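Local structure of glycoside Hydrolase (Bacteroides uniformis, 5T99) at residues I723-I737 / A783-N797. The protein is a family 2 glycoside hydrolase that binds galacto-isofagomine and probably cleaves beta-galactosidic bonds during agarose breakdown in a gut bacterium. Residues are numbered along the deposited sequence; the frame is centred on the assembly and turned at random. Where two conformers were deposited one is given.
Sequences ITADGKDLSYITVRI and AFSGMCMLIVQSDEN
S794 meets the loop 725-729 and the T724 carbonyl before it through its hydroxyl. CB packs against T724 O and comes 4.0 Å from I723 CD1. A chi1 of 61° swings OG over the backbone, between N and C, and aims it at the loop. There it donates to T724 O at 2.7 Å, in the carbonyl plane, and accepts from G727 N at 3.1 Å. With alanine in place of S794, T724 O and G727 N would probably lose the one hydroxyl that joins them, and the loop would be held less firmly. D726 shapes the same loop from within. Its OD1 accepts from K728 N, closing an Asx turn, and from D729 N, which makes the fuller Asx motif. G727 has a positive phi that suits glycine, and E796 packs close beside it.

Beyond the loop, strands 730-737 and 787-793 run antiparallel. The hydrogen-bonded pairs are S731-V792, I733-L790 and V735-C788. On one face, I791 runs alongside the Y732 side chain, and I791 CD1 comes 3.5 Å from Y732 CE1. M789 approaches the ring at its edge, a Met-aromatic contact with SD 5.5 Å from the Y732 centroid. Its CE bends back to T734 OG1 at 3.6 Å. On the other face, V735 CB rests 3.6 Å from C788 SG, and I733 CD1 reaches V792 CG2.

The pair forms the middle of a four-stranded antiparallel sheet, between strands 713-718 and 761-766. Its I733, L790 and V792 face turns to a second sheet, where L790 and V792 touch strand 800-807. The two sheets form a beta sandwich in the family 2 C-terminal domain. On the Y732 face, R332 of helix 327-339 makes a cation-pi contact with the Y732 ring.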
loop_
_atom_site.group_PDB
_atom_site.type_symbol
_atom_site.label_atom_id
_atom_site.label_comp_id
_atom_site.label_asym_id
_atom_site.label_seq_id
_atom_site.Cartn_x
_atom_site.Cartn_y
_atom_site.Cartn_z
ATOM N N ILE A 723 -10.451 5.387 19.347
ATOM C CA ILE A 723 -10.503 4.350 18.298
ATOM C C ILE A 723 -11.792 3.538 18.340
ATOM O O ILE A 723 -12.524 3.575 19.323
ATOM C CB ILE A 723 -9.289 3.390 18.353
ATOM C CG1 ILE A 723 -9.224 2.621 19.682
ATOM C CG2 ILE A 723 -7.999 4.161 18.130
ATOM C CD1 ILE A 723 -8.249 1.467 19.650
ATOM N N THR A 724 -12.055 2.801 17.266
ATOM C CA THR A 724 -13.319 2.077 17.112
ATOM C C THR A 724 -13.255 0.699 17.765
ATOM O O THR A 724 -12.263 -0.015 17.626
ATOM C CB THR A 724 -13.703 1.926 15.625
ATOM O OG1 THR A 724 -13.693 3.215 15.005
ATOM C CG2 THR A 724 -15.099 1.310 15.471
ATOM N N ALA A 725 -14.346 0.324 18.435
ATOM C CA ALA A 725 -14.441 -0.935 19.169
ATOM C C ALA A 725 -14.809 -2.104 18.257
ATOM O O ALA A 725 -15.782 -2.804 18.509
ATOM C CB ALA A 725 -15.460 -0.802 20.292
ATOM N N ASP A 726 -14.003 -2.329 17.224
ATOM C CA ASP A 726 -14.297 -3.344 16.209
ATOM C C ASP A 726 -13.372 -4.554 16.301
ATOM O O ASP A 726 -13.548 -5.517 15.554
ATOM C CB ASP A 726 -14.270 -2.730 14.792
ATOM C CG ASP A 726 -12.917 -2.062 14.422
ATOM O OD1 ASP A 726 -11.970 -2.011 15.247
ATOM O OD2 ASP A 726 -12.801 -1.581 13.276
ATOM N N GLY A 727 -12.386 -4.507 17.202
ATOM C CA GLY A 727 -11.349 -5.542 17.276
ATOM C C GLY A 727 -10.193 -5.463 16.269
ATOM O O GLY A 727 -9.271 -6.269 16.339
ATOM N N LYS A 728 -10.254 -4.495 15.355
ATOM C CA LYS A 728 -9.280 -4.333 14.268
ATOM C C LYS A 728 -8.510 -2.997 14.325
ATOM O O LYS A 728 -7.322 -2.942 13.976
ATOM C CB LYS A 728 -10.014 -4.473 12.926
ATOM C CG LYS A 728 -11.008 -5.630 12.903
ATOM C CD LYS A 728 -11.856 -5.659 11.636
ATOM C CE LYS A 728 -12.933 -4.577 11.632
ATOM N NZ LYS A 728 -13.810 -4.642 10.425
ATOM N N ASP A 729 -9.185 -1.938 14.767
ATOM C CA ASP A 729 -8.630 -0.582 14.784
ATOM C C ASP A 729 -7.494 -0.424 15.785
ATOM O O ASP A 729 -7.479 -1.087 16.818
ATOM C CB ASP A 729 -9.761 0.399 15.128
ATOM C CG ASP A 729 -9.471 1.809 14.713
ATOM O OD1 ASP A 729 -8.497 2.051 13.948
ATOM O OD2 ASP A 729 -10.242 2.696 15.154
ATOM N N LEU A 730 -6.559 0.469 15.472
ATOM C CA LEU A 730 -5.284 0.568 16.168
ATOM C C LEU A 730 -5.024 1.979 16.652
ATOM O O LEU A 730 -5.445 2.933 16.014
ATOM C CB LEU A 730 -4.142 0.204 15.212
ATOM C CG LEU A 730 -4.212 -1.113 14.441
ATOM C CD1 LEU A 730 -3.159 -1.154 13.344
ATOM C CD2 LEU A 730 -4.040 -2.292 15.387
ATOM N N SER A 731 -4.313 2.108 17.767
ATOM C CA SER A 731 -3.625 3.354 18.094
ATOM C C SER A 731 -2.134 3.095 17.976
ATOM O O SER A 731 -1.637 2.100 18.485
ATOM C CB SER A 731 -3.971 3.864 19.494
ATOM O OG SER A 731 -3.530 5.217 19.658
ATOM N N TYR A 732 -1.443 3.978 17.266
ATOM C CA TYR A 732 0.017 3.956 17.137
ATOM C C TYR A 732 0.613 4.967 18.122
ATOM O O TYR A 732 0.552 6.186 17.896
ATOM C CB TYR A 732 0.446 4.306 15.706
ATOM C CG TYR A 732 0.317 3.167 14.719
ATOM C CD1 TYR A 732 1.438 2.431 14.310
ATOM C CD2 TYR A 732 -0.923 2.822 14.184
ATOM C CE1 TYR A 732 1.321 1.392 13.397
ATOM C CE2 TYR A 732 -1.045 1.782 13.271
ATOM C CZ TYR A 732 0.074 1.072 12.877
ATOM O OH TYR A 732 -0.079 0.049 11.968
ATOM N N ILE A 733 1.204 4.454 19.199
ATOM C CA ILE A 733 1.738 5.291 20.274
ATOM C C ILE A 733 3.251 5.420 20.139
ATOM O O ILE A 733 3.986 4.472 20.399
ATOM C CB ILE A 733 1.329 4.734 21.662
ATOM C CG1 ILE A 733 -0.201 4.696 21.785
ATOM C CG2 ILE A 733 1.928 5.578 22.783
ATOM C CD1 ILE A 733 -0.728 3.756 22.856
ATOM N N THR A 734 3.704 6.592 19.699
ATOM C CA THR A 734 5.126 6.901 19.646
ATOM C C THR A 734 5.700 6.887 21.059
ATOM O O THR A 734 5.075 7.403 21.990
ATOM C CB THR A 734 5.398 8.291 19.023
ATOM O OG1 THR A 734 4.866 8.337 17.692
ATOM C CG2 THR A 734 6.906 8.592 18.977
ATOM N N VAL A 735 6.890 6.305 21.203
ATOM C CA VAL A 735 7.556 6.165 22.489
ATOM C C VAL A 735 8.881 6.896 22.404
ATOM O O VAL A 735 9.743 6.506 21.634
ATOM C CB VAL A 735 7.808 4.685 22.846
ATOM C CG1 VAL A 735 8.453 4.572 24.233
ATOM C CG2 VAL A 735 6.509 3.877 22.767
ATOM N N ARG A 736 9.026 7.953 23.203
ATOM C CA ARG A 736 10.216 8.805 23.209
ATOM C C ARG A 736 11.036 8.563 24.473
ATOM O O ARG A 736 10.469 8.384 25.553
ATOM C CB ARG A 736 9.805 10.277 23.150
ATOM C CG ARG A 736 9.285 10.718 21.792
ATOM C CD ARG A 736 8.577 12.055 21.895
ATOM N NE ARG A 736 9.424 13.120 22.437
ATOM C CZ ARG A 736 10.330 13.818 21.745
ATOM N NH1 ARG A 736 10.560 13.566 20.455
ATOM N NH2 ARG A 736 11.025 14.785 22.354
ATOM N N ILE A 737 12.362 8.553 24.326
ATOM C CA ILE A 737 13.270 8.525 25.466
ATOM C C ILE A 737 13.780 9.949 25.620
ATOM O O ILE A 737 14.512 10.450 24.758
ATOM C CB ILE A 737 14.447 7.536 25.279
ATOM C CG1 ILE A 737 13.948 6.123 24.943
ATOM C CG2 ILE A 737 15.316 7.488 26.528
ATOM C CD1 ILE A 737 13.042 5.491 25.990
ATOM N N ALA A 783 14.318 1.242 22.213
ATOM C CA ALA A 783 14.347 2.450 21.411
ATOM C C ALA A 783 15.435 2.307 20.363
ATOM O O ALA A 783 16.390 1.552 20.552
ATOM C CB ALA A 783 14.593 3.681 22.267
ATOM N N PHE A 784 15.239 2.995 19.238
ATOM C CA PHE A 784 16.259 3.166 18.211
ATOM C C PHE A 784 16.277 4.647 17.887
ATOM O O PHE A 784 15.223 5.253 17.663
ATOM C CB PHE A 784 15.939 2.334 16.960
ATOM C CG PHE A 784 16.987 2.438 15.877
ATOM C CD1 PHE A 784 18.226 1.821 16.027
ATOM C CD2 PHE A 784 16.738 3.156 14.706
ATOM C CE1 PHE A 784 19.196 1.919 15.039
ATOM C CE2 PHE A 784 17.706 3.260 13.714
ATOM C CZ PHE A 784 18.938 2.641 13.882
ATOM N N SER A 785 17.470 5.230 17.889
ATOM C CA SER A 785 17.649 6.667 17.699
ATOM C C SER A 785 16.614 7.524 18.450
ATOM O O SER A 785 16.027 8.454 17.887
ATOM C CB SER A 785 17.682 6.998 16.204
ATOM O OG SER A 785 18.790 6.369 15.582
ATOM N N GLY A 786 16.404 7.179 19.722
ATOM C CA GLY A 786 15.531 7.914 20.629
ATOM C C GLY A 786 14.102 7.411 20.757
ATOM O O GLY A 786 13.404 7.790 21.709
ATOM N N MET A 787 13.654 6.562 19.829
ATOM C CA MET A 787 12.234 6.249 19.731
ATOM C C MET A 787 11.940 4.799 19.415
ATOM O O MET A 787 12.761 4.068 18.852
ATOM C CB MET A 787 11.561 7.129 18.667
ATOM C CG MET A 787 11.267 8.555 19.123
ATOM S SD MET A 787 10.389 9.565 17.903
ATOM C CE MET A 787 11.740 10.169 16.889
ATOM N N CYS A 788 10.741 4.398 19.803
ATOM C CA CYS A 788 10.156 3.158 19.355
ATOM C C CYS A 788 8.632 3.372 19.284
ATOM O O CYS A 788 8.156 4.505 19.429
ATOM C CB CYS A 788 10.602 1.991 20.249
ATOM S SG CYS A 788 10.025 2.009 21.953
ATOM N N MET A 789 7.876 2.316 19.011
ATOM C CA MET A 789 6.473 2.472 18.640
ATOM C C MET A 789 5.674 1.316 19.187
ATOM O O MET A 789 5.967 0.165 18.872
ATOM C CB MET A 789 6.349 2.520 17.112
ATOM C CG MET A 789 4.927 2.657 16.567
ATOM S SD MET A 789 4.189 4.272 16.856
ATOM C CE MET A 789 5.262 5.307 15.851
ATOM N N LEU A 790 4.666 1.644 19.991
ATOM C CA LEU A 790 3.758 0.667 20.564
ATOM C C LEU A 790 2.467 0.694 19.762
ATOM O O LEU A 790 1.958 1.766 19.446
ATOM C CB LEU A 790 3.461 1.023 22.033
ATOM C CG LEU A 790 2.393 0.172 22.727
ATOM C CD1 LEU A 790 2.880 -1.257 22.869
ATOM C CD2 LEU A 790 2.019 0.745 24.082
ATOM N N ILE A 791 1.916 -0.481 19.469
ATOM C CA ILE A 791 0.660 -0.572 18.732
ATOM C C ILE A 791 -0.363 -1.308 19.584
ATOM O O ILE A 791 -0.160 -2.454 19.944
ATOM C CB ILE A 791 0.846 -1.264 17.352
ATOM C CG1 ILE A 791 1.940 -0.552 16.540
ATOM C CG2 ILE A 791 -0.460 -1.242 16.563
ATOM C CD1 ILE A 791 2.407 -1.302 15.308
ATOM N N VAL A 792 -1.465 -0.645 19.908
ATOM C CA VAL A 792 -2.560 -1.308 20.619
ATOM C C VAL A 792 -3.778 -1.427 19.712
ATOM O O VAL A 792 -3.851 -0.764 18.695
ATOM C CB VAL A 792 -2.903 -0.632 21.974
ATOM C CG1 VAL A 792 -1.675 -0.622 22.874
ATOM C CG2 VAL A 792 -3.476 0.777 21.804
ATOM N N GLN A 793 -4.703 -2.302 20.098
ATOM C CA GLN A 793 -5.866 -2.659 19.303
ATOM C C GLN A 793 -7.089 -2.821 20.188
ATOM O O GLN A 793 -6.992 -3.370 21.276
ATOM C CB GLN A 793 -5.607 -3.972 18.581
ATOM C CG GLN A 793 -6.671 -4.345 17.558
ATOM C CD GLN A 793 -6.220 -5.468 16.647
ATOM O OE1 GLN A 793 -6.091 -5.292 15.432
ATOM N NE2 GLN A 793 -5.983 -6.628 17.226
ATOM N N SER A 794 -8.246 -2.372 19.709
ATOM C CA SER A 794 -9.495 -2.566 20.445
ATOM C C SER A 794 -9.885 -4.051 20.522
ATOM O O SER A 794 -9.369 -4.883 19.773
ATOM C CB SER A 794 -10.635 -1.752 19.810
ATOM O OG SER A 794 -10.871 -2.158 18.471
ATOM N N ASP A 795 -10.763 -4.369 21.471
ATOM C CA ASP A 795 -11.465 -5.652 21.510
ATOM C C ASP A 795 -12.858 -5.427 20.938
ATOM O O ASP A 795 -13.487 -4.392 21.204
ATOM C CB ASP A 795 -11.593 -6.191 22.942
ATOM C CG ASP A 795 -10.292 -6.735 23.496
ATOM O OD1 ASP A 795 -10.163 -6.764 24.741
ATOM O OD2 ASP A 795 -9.414 -7.149 22.709
ATOM N N GLU A 796 -13.334 -6.404 20.171
ATOM C CA GLU A 796 -14.601 -6.278 19.456
ATOM C C GLU A 796 -15.759 -6.048 20.435
ATOM O O GLU A 796 -15.937 -6.816 21.378
ATOM C CB GLU A 796 -14.855 -7.527 18.608
ATOM C CG GLU A 796 -16.089 -7.442 17.713
ATOM C CD GLU A 796 -16.281 -8.672 16.850
ATOM O OE1 GLU A 796 -15.537 -9.661 17.020
ATOM O OE2 GLU A 796 -17.187 -8.649 15.995
ATOM N N ASN A 797 -16.509 -4.967 20.202
ATOM C CA ASN A 797 -17.707 -4.589 20.983
ATOM C C ASN A 797 -17.473 -4.189 22.453
ATOM O O ASN A 797 -18.429 -4.122 23.234
ATOM C CB ASN A 797 -18.814 -5.665 20.864
ATOM C CG ASN A 797 -19.572 -5.572 19.555
ATOM O OD1 ASN A 797 -19.163 -6.139 18.547
ATOM N ND2 ASN A 797 -20.684 -4.850 19.567
#